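Local coordinates for ABC transporter substrate-binding protein-branched chain amino acid transport (Streptococcus pneumoniae, PDB 4GNR) that binds isoleucine and, as the substrate-binding component of an ABC importer, probably delivers branched-chain amino acids for uptake, at residues V92-A95 with T96-G99; K162-R165 with E166-G170; Q215-G218 with M219-K223; K265-L268 with D269-A273; S324-A327 with D328-V332. All coordinates share one frame; numbering follows the deposited sequence.

Contact 1 (V92-A95 with T96-G99); sequences VANA and TKAG
Val-92 and Thr-96 meet one helical turn apart, and the touching atom is the threonine hydroxyl. Thr-96 OG1 donates to Val-92 O at 2.8 Å, and Thr-96 N donates to the same oxygen at 2.9 Å. One carbonyl therefore takes two bonds: the amide arrives nearly along the C=O axis, the hydroxyl from above the carbonyl plane. A first torsion of -61° sets OG1 anti to the carbonyl carbon of Thr-96 and folds it back onto the preceding turn, where Val-92 CG2 lies beside it.

On another side of the helix, Asn-94 and Lys-97 run alongside each other. The lysine bends at chi3 (-65°) so that NZ donates to Asn-94 OD1 at 3.1 Å, tilted from the amide's carbonyl plane. Asn-94 ND2 is held in turn by Ala-64 O, which fixes the way round of the amide.

The helix ends in a Schellman motif: Gly-99 has positive phi, and its N donates to Thr-96 O at 2.9 Å. Ala-95 and Ala-98 face helix 60-72, touching Thr-67 and Val-71, and the glycine leads the chain out of helix 85-97 toward strand 102-104, closing a beta-alpha-beta crossover.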
# COMPACT_ATOMS: atom_id res chain seq x y z
N VAL A 92 10.79 -12.02 4.40
CA VAL A 92 10.15 -13.30 4.15
C VAL A 92 10.98 -14.53 4.47
O VAL A 92 10.47 -15.48 5.05
CB VAL A 92 9.50 -13.36 2.72
CG1 VAL A 92 10.52 -13.20 1.61
CG2 VAL A 92 8.71 -14.65 2.55
N ALA A 93 12.26 -14.56 4.10
CA ALA A 93 13.05 -15.77 4.35
C ALA A 93 13.17 -16.07 5.84
O ALA A 93 13.15 -17.24 6.25
CB ALA A 93 14.43 -15.68 3.71
N ASN A 94 13.27 -15.02 6.65
CA ASN A 94 13.39 -15.20 8.09
C ASN A 94 12.12 -15.75 8.71
O ASN A 94 12.17 -16.60 9.59
CB ASN A 94 13.91 -13.94 8.78
CG ASN A 94 15.35 -13.64 8.40
OD1 ASN A 94 16.09 -14.51 7.93
ND2 ASN A 94 15.79 -12.40 8.64
N ALA A 95 10.96 -15.28 8.25
CA ALA A 95 9.71 -15.84 8.74
C ALA A 95 9.60 -17.33 8.29
O ALA A 95 9.20 -18.21 9.05
CB ALA A 95 8.51 -15.07 8.20
N THR A 96 9.99 -17.58 7.04
CA THR A 96 9.92 -18.92 6.46
C THR A 96 10.77 -19.94 7.23
O THR A 96 10.34 -21.08 7.45
CB THR A 96 10.32 -18.86 4.99
OG1 THR A 96 9.40 -17.99 4.31
CG2 THR A 96 10.28 -20.24 4.35
N LYS A 97 11.96 -19.53 7.63
CA LYS A 97 12.84 -20.43 8.39
C LYS A 97 12.19 -20.96 9.65
O LYS A 97 12.44 -22.09 10.05
CB LYS A 97 14.17 -19.76 8.74
CG LYS A 97 15.09 -19.67 7.55
CD LYS A 97 16.46 -19.11 7.85
CE LYS A 97 16.35 -17.70 8.28
NZ LYS A 97 17.68 -17.06 8.48
N ALA A 98 11.38 -20.12 10.27
CA ALA A 98 10.67 -20.47 11.51
C ALA A 98 9.29 -21.07 11.25
O ALA A 98 8.58 -21.42 12.18
CB ALA A 98 10.53 -19.27 12.41
N GLY A 99 8.89 -21.17 9.98
CA GLY A 99 7.57 -21.71 9.63
C GLY A 99 6.42 -20.84 10.12
O GLY A 99 5.35 -21.36 10.50

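Contact 2 (K162-R165 with E166-G170); sequences KSFR and ESYKG
The rings of Phe-164 and Tyr-168 lie nearly parallel, their planes 21° apart, but are slid so far that they barely overlap, with centroids 5.0 Å apart. Phe-164 CZ comes over the rim of one tyrosine face and meets Tyr-168 CG at 3.6 Å. In return, Tyr-168 CB sits over the phenylalanine face as a CH-pi donor, 4.0 Å from the ring centroid. The opposite tyrosine face is covered by Gly-170 N, above the ring centre, as the chain doubles back past it. Both residues hold CG anti to the backbone N (chi1 178° for Phe-164, -171° for Tyr-168), which sends the two rings the same way off the helix. Their backbones are tied too, by Tyr-168 N to Phe-164 O at 2.9 Å.

On the exposed flank, in one of the two deposited conformers of Glu-166, Lys-162 NZ forms a salt bridge with Glu-166 OE2 at 3.0 Å, meeting the syn side of the carboxylate somewhat out of its plane. In that same conformer Glu-166 OE1 takes a hydrogen bond from a water that also donates to Ser-163 OG, whose hydroxyl is also hydrogen-bonded to Ser-127 O. A second water spans the helix end, donating to Arg-165 O at 2.8 Å and to Tyr-168 O at 3.0 Å.

Arg-165 forms a salt bridge with Asp-175, while Tyr-168 OH bonds to Ala-143 O. The aromatic pair rests on Val-146, with Phe-164 also on Ile-172, so helix 155-167 is seated against strands 145-151 and 171-178, with helix 126-139 at its side.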
# COMPACT_ATOMS: atom_id res chain seq x y z
N LYS A 162 7.71 0.21 -15.79
CA LYS A 162 7.88 -0.83 -16.83
C LYS A 162 6.52 -1.19 -17.45
O LYS A 162 6.36 -1.25 -18.67
CB LYS A 162 8.58 -2.06 -16.27
CG LYS A 162 8.71 -3.24 -17.23
CD LYS A 162 9.37 -4.44 -16.55
CE LYS A 162 9.48 -5.64 -17.47
NZ LYS A 162 8.26 -6.49 -17.43
N SER A 163 5.54 -1.43 -16.58
CA SER A 163 4.21 -1.78 -17.05
C SER A 163 3.55 -0.64 -17.84
O SER A 163 2.91 -0.85 -18.87
CB SER A 163 3.37 -2.22 -15.87
OG SER A 163 2.05 -2.43 -16.31
N PHE A 164 3.71 0.58 -17.32
CA PHE A 164 3.18 1.74 -18.01
C PHE A 164 3.75 1.84 -19.43
O PHE A 164 3.01 2.01 -20.41
CB PHE A 164 3.48 3.03 -17.24
CG PHE A 164 2.97 4.25 -17.95
CD1 PHE A 164 1.65 4.66 -17.81
CD2 PHE A 164 3.78 4.95 -18.83
CE1 PHE A 164 1.16 5.73 -18.51
CE2 PHE A 164 3.28 6.04 -19.53
CZ PHE A 164 1.96 6.43 -19.36
N ARG A 165 5.07 1.74 -19.55
CA ARG A 165 5.71 1.85 -20.88
C ARG A 165 5.23 0.77 -21.85
O ARG A 165 5.05 1.01 -23.04
CB ARG A 165 7.25 1.80 -20.82
CG ARG A 165 7.91 2.94 -20.11
CD ARG A 165 9.46 2.88 -20.30
NE ARG A 165 10.15 3.81 -19.43
CZ ARG A 165 10.59 3.48 -18.21
NH1 ARG A 165 10.46 2.24 -17.78
NH2 ARG A 165 11.16 4.39 -17.43
N GLU A 166 5.01 -0.42 -21.32
CA GLU A 166 4.53 -1.55 -22.14
C GLU A 166 3.14 -1.30 -22.72
O GLU A 166 2.86 -1.60 -23.89
CB GLU A 166 4.46 -2.84 -21.31
CG GLU A 166 5.81 -3.37 -20.86
CD GLU A 166 5.72 -4.56 -19.92
OE1 GLU A 166 4.65 -4.82 -19.33
OE2 GLU A 166 6.76 -5.24 -19.75
N SER A 167 2.28 -0.74 -21.89
CA SER A 167 0.88 -0.48 -22.25
C SER A 167 0.57 0.79 -23.03
O SER A 167 -0.28 0.79 -23.93
CB SER A 167 0.06 -0.40 -20.95
OG SER A 167 0.20 -1.59 -20.19
N TYR A 168 1.32 1.84 -22.73
CA TYR A 168 1.03 3.15 -23.31
C TYR A 168 1.36 3.30 -24.78
O TYR A 168 2.46 3.02 -25.19
CB TYR A 168 1.70 4.22 -22.42
CG TYR A 168 1.31 5.63 -22.78
CD1 TYR A 168 2.23 6.52 -23.29
CD2 TYR A 168 -0.01 6.06 -22.66
CE1 TYR A 168 1.87 7.82 -23.63
CE2 TYR A 168 -0.38 7.34 -23.02
CZ TYR A 168 0.56 8.22 -23.50
OH TYR A 168 0.19 9.51 -23.86
N LYS A 169 0.38 3.76 -25.57
CA LYS A 169 0.53 3.90 -27.03
C LYS A 169 0.77 5.33 -27.51
O LYS A 169 0.99 5.56 -28.69
CB LYS A 169 -0.66 3.27 -27.78
CG LYS A 169 -0.84 1.78 -27.47
CD LYS A 169 0.41 0.95 -27.74
CE LYS A 169 0.23 -0.49 -27.31
NZ LYS A 169 1.50 -1.26 -27.49
N GLY A 170 0.73 6.27 -26.57
CA GLY A 170 0.99 7.66 -26.87
C GLY A 170 2.50 7.87 -26.84
O GLY A 170 3.29 6.92 -26.83
O HOH W 1 1.81 -3.84 -18.87
O HOH W 2 5.12 3.66 -23.88

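Contact 3 (Q215-G218 with M219-K223); sequences QARG and MGIDK
Arg-217 reaches from the last turn of helix 206-218 to the carbonyls of Ile-221 and Lys-223, spanning the Schellman motif that stops the helix. Its CB lies at the edge of contact with Ile-221 O, and CG comes little closer. The chain then bends at chi2 (-81°), which lays CD beside that oxygen at 3.4 Å and turns the guanidinium along the departing loop. NH1 donates twice: to Ile-221 O at 2.8 Å, with the oxygen in the guanidinium plane, and to Lys-223 O at 2.9 Å. NH2 joins it on Lys-223 O, also at 2.9 Å, so two nitrogens grip one oxygen end-on from the same face of its carbonyl plane. Asp-222 O lies over one face of the guanidinium and bonds to Asn-247 ND2. NH2 has a further acceptor in Ser-246 O. The group is thus fixed in rotation by backbone oxygens around its edge.

In the motif itself, Gly-220 takes positive phi (91°). Ile-221 N bonds to Ala-216 O at 3.0 Å, and Gly-220 N to Arg-217 O. The wrap sets Ile-221 CB against Ala-216 CB, with Ile-221 touching Phe-197 beyond. Met-219 places CG between its backbone N and carbonyl carbon, passing close to Gln-215 O before the side chain meets Leu-189 of helix 186-193. A water bridges the helix end and the loop, donating at 2.8 Å to Arg-217 O and at 2.7 Å to Asp-222 OD1.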
# COMPACT_ATOMS: atom_id res chain seq x y z
N GLN A 215 6.64 21.42 -6.11
CA GLN A 215 7.55 22.16 -7.00
C GLN A 215 7.01 22.34 -8.42
O GLN A 215 7.22 23.40 -9.04
CB GLN A 215 8.92 21.52 -6.98
CG GLN A 215 9.59 21.69 -5.61
CD GLN A 215 10.91 20.96 -5.45
OE1 GLN A 215 11.74 20.93 -6.34
NE2 GLN A 215 11.11 20.38 -4.25
N ALA A 216 6.32 21.34 -8.94
CA ALA A 216 5.75 21.42 -10.28
C ALA A 216 4.70 22.52 -10.34
O ALA A 216 4.74 23.42 -11.19
CB ALA A 216 5.15 20.07 -10.71
N ARG A 217 3.76 22.45 -9.41
CA ARG A 217 2.69 23.45 -9.35
C ARG A 217 3.29 24.83 -9.07
O ARG A 217 2.86 25.84 -9.64
CB ARG A 217 1.70 23.01 -8.29
CG ARG A 217 1.02 21.65 -8.58
CD ARG A 217 -0.12 21.80 -9.55
NE ARG A 217 -0.80 20.51 -9.84
CZ ARG A 217 -0.63 19.72 -10.91
NH1 ARG A 217 0.24 20.03 -11.85
NH2 ARG A 217 -1.37 18.64 -11.05
N GLY A 218 4.31 24.87 -8.22
CA GLY A 218 4.97 26.14 -7.88
C GLY A 218 5.57 26.83 -9.10
O GLY A 218 5.61 28.06 -9.18
N MET A 219 6.08 26.05 -10.05
CA MET A 219 6.65 26.65 -11.24
C MET A 219 5.65 26.75 -12.41
O MET A 219 6.03 27.02 -13.55
CB MET A 219 7.96 26.04 -11.68
CG MET A 219 7.84 24.66 -12.18
SD MET A 219 9.39 24.03 -12.91
CE MET A 219 10.43 24.00 -11.47
N GLY A 220 4.37 26.58 -12.12
CA GLY A 220 3.36 26.76 -13.16
C GLY A 220 2.91 25.59 -13.99
O GLY A 220 2.27 25.79 -15.02
N ILE A 221 3.32 24.40 -13.60
CA ILE A 221 2.88 23.18 -14.29
C ILE A 221 1.57 22.79 -13.62
O ILE A 221 1.55 22.44 -12.44
CB ILE A 221 3.87 22.07 -14.17
CG1 ILE A 221 5.18 22.45 -14.86
CG2 ILE A 221 3.30 20.78 -14.78
CD1 ILE A 221 6.32 21.48 -14.58
N ASP A 222 0.48 22.86 -14.40
CA ASP A 222 -0.88 22.58 -13.92
C ASP A 222 -1.52 21.30 -14.40
O ASP A 222 -2.57 20.89 -13.88
CB ASP A 222 -1.79 23.75 -14.34
CG ASP A 222 -1.42 25.02 -13.68
OD1 ASP A 222 -0.83 24.93 -12.58
OD2 ASP A 222 -1.71 26.09 -14.24
N LYS A 223 -0.92 20.66 -15.38
CA LYS A 223 -1.45 19.44 -15.97
C LYS A 223 -1.55 18.31 -14.94
O LYS A 223 -0.86 18.31 -13.91
CB LYS A 223 -0.61 18.98 -17.16
CG LYS A 223 -0.80 19.78 -18.46
CD LYS A 223 -2.22 19.61 -19.09
CE LYS A 223 -2.41 20.37 -20.36
NZ LYS A 223 -3.79 20.16 -20.88
O HOH W 3 0.38 26.44 -10.72

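Contact 4 (K265-L268 with D269-A273); sequences KAFL and DAYRA
Lys-265 O accepts the amide of Asp-269 at 3.0 Å, the first of four consecutive i to i+4 bonds in the middle of helix 262-275; in one of two deposited conformers, Asp-269 CB and CG lie close to the same oxygen. Next, Ala-266 O receives Ala-270 N, and the Ala-270 methyl, CB, lies 3.4 Å from Ala-266 O and also touches Glu-37 of helix 21-40.

Phe-267 turns to the buried side. Its CZ approaches Tyr-271 CD1 at 3.9 Å, and Tyr-271 CB lies over one face of the phenylalanine ring. The rings sit alongside each other with centroids 5.7 Å apart and planes at 51°, an oblique pair that is neither stacked nor T-shaped. Leu-33 touches both, and helix 281-297 adds Ala-284 against Phe-267 and Ala-283 against Tyr-271.

Leu-268, with CG anti to its backbone N (chi1 179°), sends its branched end across the extended arm of Arg-272. Leu-268 CG sits over the centre of the guanidinium, 3.7 Å above its plane; CD1 meets Arg-272 NE at 3.6 Å and CD2 lies near NH1. Arg-272 NE forms a salt bridge with Glu-278.

The chemistry divides round the helix: aromatic carbon on the side facing helices 21-40 and 281-297, and on an adjoining flank a charged group whose NE is engaged by a carboxylate while aliphatic carbon covers one of its faces.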
# COMPACT_ATOMS: atom_id res chain seq x y z
N LYS A 265 -18.12 1.22 5.60
CA LYS A 265 -18.74 2.27 6.39
C LYS A 265 -18.48 2.07 7.88
O LYS A 265 -18.16 3.02 8.62
CB LYS A 265 -20.25 2.35 6.11
CG LYS A 265 -20.64 2.81 4.68
CD LYS A 265 -22.17 2.85 4.54
CE LYS A 265 -22.65 3.24 3.16
NZ LYS A 265 -24.13 3.33 3.09
N ALA A 266 -18.62 0.84 8.34
CA ALA A 266 -18.40 0.53 9.75
C ALA A 266 -16.96 0.82 10.15
O ALA A 266 -16.70 1.31 11.24
CB ALA A 266 -18.75 -0.91 10.07
N PHE A 267 -16.01 0.49 9.28
CA PHE A 267 -14.60 0.73 9.54
C PHE A 267 -14.29 2.22 9.59
O PHE A 267 -13.58 2.68 10.48
CB PHE A 267 -13.75 0.02 8.49
CG PHE A 267 -12.30 0.41 8.53
CD1 PHE A 267 -11.43 -0.10 9.48
CD2 PHE A 267 -11.81 1.32 7.60
CE1 PHE A 267 -10.12 0.31 9.52
CE2 PHE A 267 -10.50 1.71 7.63
CZ PHE A 267 -9.66 1.21 8.59
N LEU A 268 -14.82 2.98 8.64
CA LEU A 268 -14.59 4.43 8.62
C LEU A 268 -15.06 5.02 9.96
O LEU A 268 -14.37 5.81 10.60
CB LEU A 268 -15.34 5.05 7.43
CG LEU A 268 -15.22 6.57 7.28
CD1 LEU A 268 -13.78 6.99 7.12
CD2 LEU A 268 -16.07 7.06 6.10
N ASP A 269 -16.28 4.65 10.37
CA ASP A 269 -16.83 5.14 11.63
C ASP A 269 -15.97 4.73 12.84
O ASP A 269 -15.62 5.57 13.69
CB ASP A 269 -18.27 4.62 11.86
CG ASP A 269 -19.30 5.22 10.89
OD1 ASP A 269 -18.97 6.18 10.15
OD2 ASP A 269 -20.43 4.69 10.87
N ALA A 270 -15.57 3.45 12.87
CA ALA A 270 -14.81 2.93 14.00
C ALA A 270 -13.43 3.58 14.09
O ALA A 270 -12.94 3.88 15.19
CB ALA A 270 -14.67 1.42 13.94
N TYR A 271 -12.78 3.77 12.95
CA TYR A 271 -11.45 4.37 12.91
C TYR A 271 -11.54 5.84 13.37
O TYR A 271 -10.70 6.31 14.15
CB TYR A 271 -10.86 4.21 11.51
CG TYR A 271 -9.39 4.58 11.39
CD1 TYR A 271 -8.41 3.58 11.37
CD2 TYR A 271 -8.98 5.90 11.30
CE1 TYR A 271 -7.07 3.90 11.23
CE2 TYR A 271 -7.64 6.22 11.15
CZ TYR A 271 -6.69 5.21 11.12
OH TYR A 271 -5.35 5.48 10.97
N ARG A 272 -12.53 6.56 12.85
CA ARG A 272 -12.72 7.94 13.28
C ARG A 272 -12.99 8.01 14.80
O ARG A 272 -12.45 8.91 15.47
CB ARG A 272 -13.90 8.57 12.53
CG ARG A 272 -13.62 8.90 11.08
CD ARG A 272 -14.88 9.33 10.34
NE ARG A 272 -14.56 9.92 9.04
CZ ARG A 272 -15.47 10.30 8.14
NH1 ARG A 272 -16.75 10.04 8.32
NH2 ARG A 272 -15.06 10.86 7.01
N ALA A 273 -13.80 7.10 15.33
CA ALA A 273 -14.10 7.15 16.77
C ALA A 273 -12.86 6.84 17.60
O ALA A 273 -12.60 7.47 18.64
CB ALA A 273 -15.24 6.20 17.12

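Contact 5 (S324-A327 with D328-V332); sequences SFDA and DHNTV
Residues Asp-326 to His-329 make a type I turn closed by His-329 N to Asp-326 O at 3.0 Å; His-329 then takes positive phi (62°), and Asp-326 N bonds to Asn-330 O at 2.8 Å.

The Asp-326 carboxylate folds inward over the turn. Its CG sits between the backbone N and carbonyl carbon (chi1 65°), which brings OD1 above the loop's amides. Asn-330 N donates to OD1 at 3.0 Å, from above the carboxylate plane, and Asp-328 N adds a weak bond in the manner of an Asx turn. Asp-328 OD2 stands 5.0 Å from Asp-326 OD1, a neighbouring like charge that would probably be offset by these amides.

Farther from the turn, Thr-331 OG1 accepts Ser-324 N at 2.9 Å in an almost straight bond and donates its own hydrogen bond to Val-332 O. A water joins Ser-324 O to Val-332 N. Phe-325 CD1 lies 3.5 Å from His-329 O, and Asn-330 C meets the ring at its edge.

Phe-120 stacks on the His-329 ring and meets Phe-325 edge-to-face, while His-329 ND1 bonds to Leu-119 O; these contacts seat the loop against strand 119-121. A type I turn followed by a left-handed residue, with this pair of backbone bonds, is characteristic of the 3:5 type I turn with G1 bulge, here in a hairpin-like loop with irregular arms.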
# COMPACT_ATOMS: atom_id res chain seq x y z
N SER A 324 -9.65 -13.41 -1.68
CA SER A 324 -9.77 -14.78 -2.17
C SER A 324 -8.40 -15.19 -2.66
O SER A 324 -7.97 -14.78 -3.75
CB SER A 324 -10.80 -14.82 -3.32
OG SER A 324 -11.00 -16.13 -3.81
N PHE A 325 -7.68 -15.96 -1.85
CA PHE A 325 -6.32 -16.33 -2.21
C PHE A 325 -6.27 -17.42 -3.27
O PHE A 325 -7.00 -18.39 -3.24
CB PHE A 325 -5.47 -16.77 -1.00
CG PHE A 325 -5.11 -15.62 -0.05
CD1 PHE A 325 -4.35 -14.56 -0.51
CD2 PHE A 325 -5.48 -15.63 1.28
CE1 PHE A 325 -4.02 -13.51 0.33
CE2 PHE A 325 -5.14 -14.57 2.12
CZ PHE A 325 -4.42 -13.52 1.64
N ASP A 326 -5.39 -17.21 -4.24
CA ASP A 326 -5.12 -18.16 -5.31
C ASP A 326 -3.96 -19.06 -4.84
O ASP A 326 -3.47 -18.94 -3.70
CB ASP A 326 -4.86 -17.48 -6.66
CG ASP A 326 -3.59 -16.63 -6.70
OD1 ASP A 326 -2.71 -16.81 -5.84
OD2 ASP A 326 -3.47 -15.83 -7.67
N ALA A 327 -3.52 -19.97 -5.69
CA ALA A 327 -2.44 -20.91 -5.32
C ALA A 327 -1.14 -20.22 -4.96
O ALA A 327 -0.30 -20.80 -4.26
CB ALA A 327 -2.20 -21.91 -6.44
N ASP A 328 -0.92 -19.03 -5.50
CA ASP A 328 0.27 -18.21 -5.26
C ASP A 328 0.06 -17.20 -4.12
O ASP A 328 0.84 -16.25 -4.00
CB ASP A 328 0.72 -17.52 -6.54
CG ASP A 328 1.25 -18.48 -7.59
OD1 ASP A 328 1.90 -19.49 -7.23
OD2 ASP A 328 1.07 -18.17 -8.78
N HIS A 329 -0.97 -17.38 -3.30
CA HIS A 329 -1.18 -16.51 -2.15
C HIS A 329 -1.41 -15.05 -2.49
O HIS A 329 -1.10 -14.14 -1.70
CB HIS A 329 -0.09 -16.66 -1.08
CG HIS A 329 0.06 -18.04 -0.52
ND1 HIS A 329 1.08 -18.31 0.36
CD2 HIS A 329 -0.60 -19.21 -0.71
CE1 HIS A 329 1.03 -19.59 0.70
NE2 HIS A 329 0.03 -20.16 0.06
N ASN A 330 -1.99 -14.84 -3.66
CA ASN A 330 -2.41 -13.52 -4.12
C ASN A 330 -3.94 -13.47 -4.20
O ASN A 330 -4.61 -14.49 -4.38
CB ASN A 330 -1.88 -13.17 -5.51
CG ASN A 330 -0.38 -13.02 -5.55
OD1 ASN A 330 0.29 -13.78 -6.25
ND2 ASN A 330 0.16 -12.12 -4.77
N THR A 331 -4.47 -12.26 -4.08
CA THR A 331 -5.88 -12.02 -4.23
C THR A 331 -6.11 -10.89 -5.20
O THR A 331 -5.39 -9.88 -5.17
CB THR A 331 -6.55 -11.67 -2.86
OG1 THR A 331 -7.96 -11.46 -3.03
CG2 THR A 331 -5.88 -10.50 -2.12
N VAL A 332 -7.15 -11.03 -6.04
CA VAL A 332 -7.58 -9.92 -6.86
C VAL A 332 -8.21 -8.92 -5.84
O VAL A 332 -8.80 -9.33 -4.82
CB VAL A 332 -8.62 -10.38 -7.91
CG1 VAL A 332 -9.20 -9.21 -8.66
CG2 VAL A 332 -7.97 -11.33 -8.90
O HOH W 4 -8.27 -13.70 -6.25

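Overall arrangement
The five contacts are spread over the two alpha/beta lobes of a type I periplasmic-binding-protein fold, with isoleucine held between them. Contact 1 belongs to the lobe of the five-stranded parallel sheet, and contacts 2 and 3 to that of the seven-stranded sheet; the centres of contacts 1 and 3 are 46 Å apart. Contacts 2 and 3 are neighbours, about 11 Å between nearest atoms. Contact 5 leans on strand 119-121, at the edge of the first lobe's sheet, and lies about 9 Å from contact 1 between nearest atoms. Contact 4 packs on helix 21-40. None lines the pocket: the Asn-330 side chain stays about 11 Å from isoleucine, and those of Val-92, Ser-163 and Tyr-271 about 13 Å.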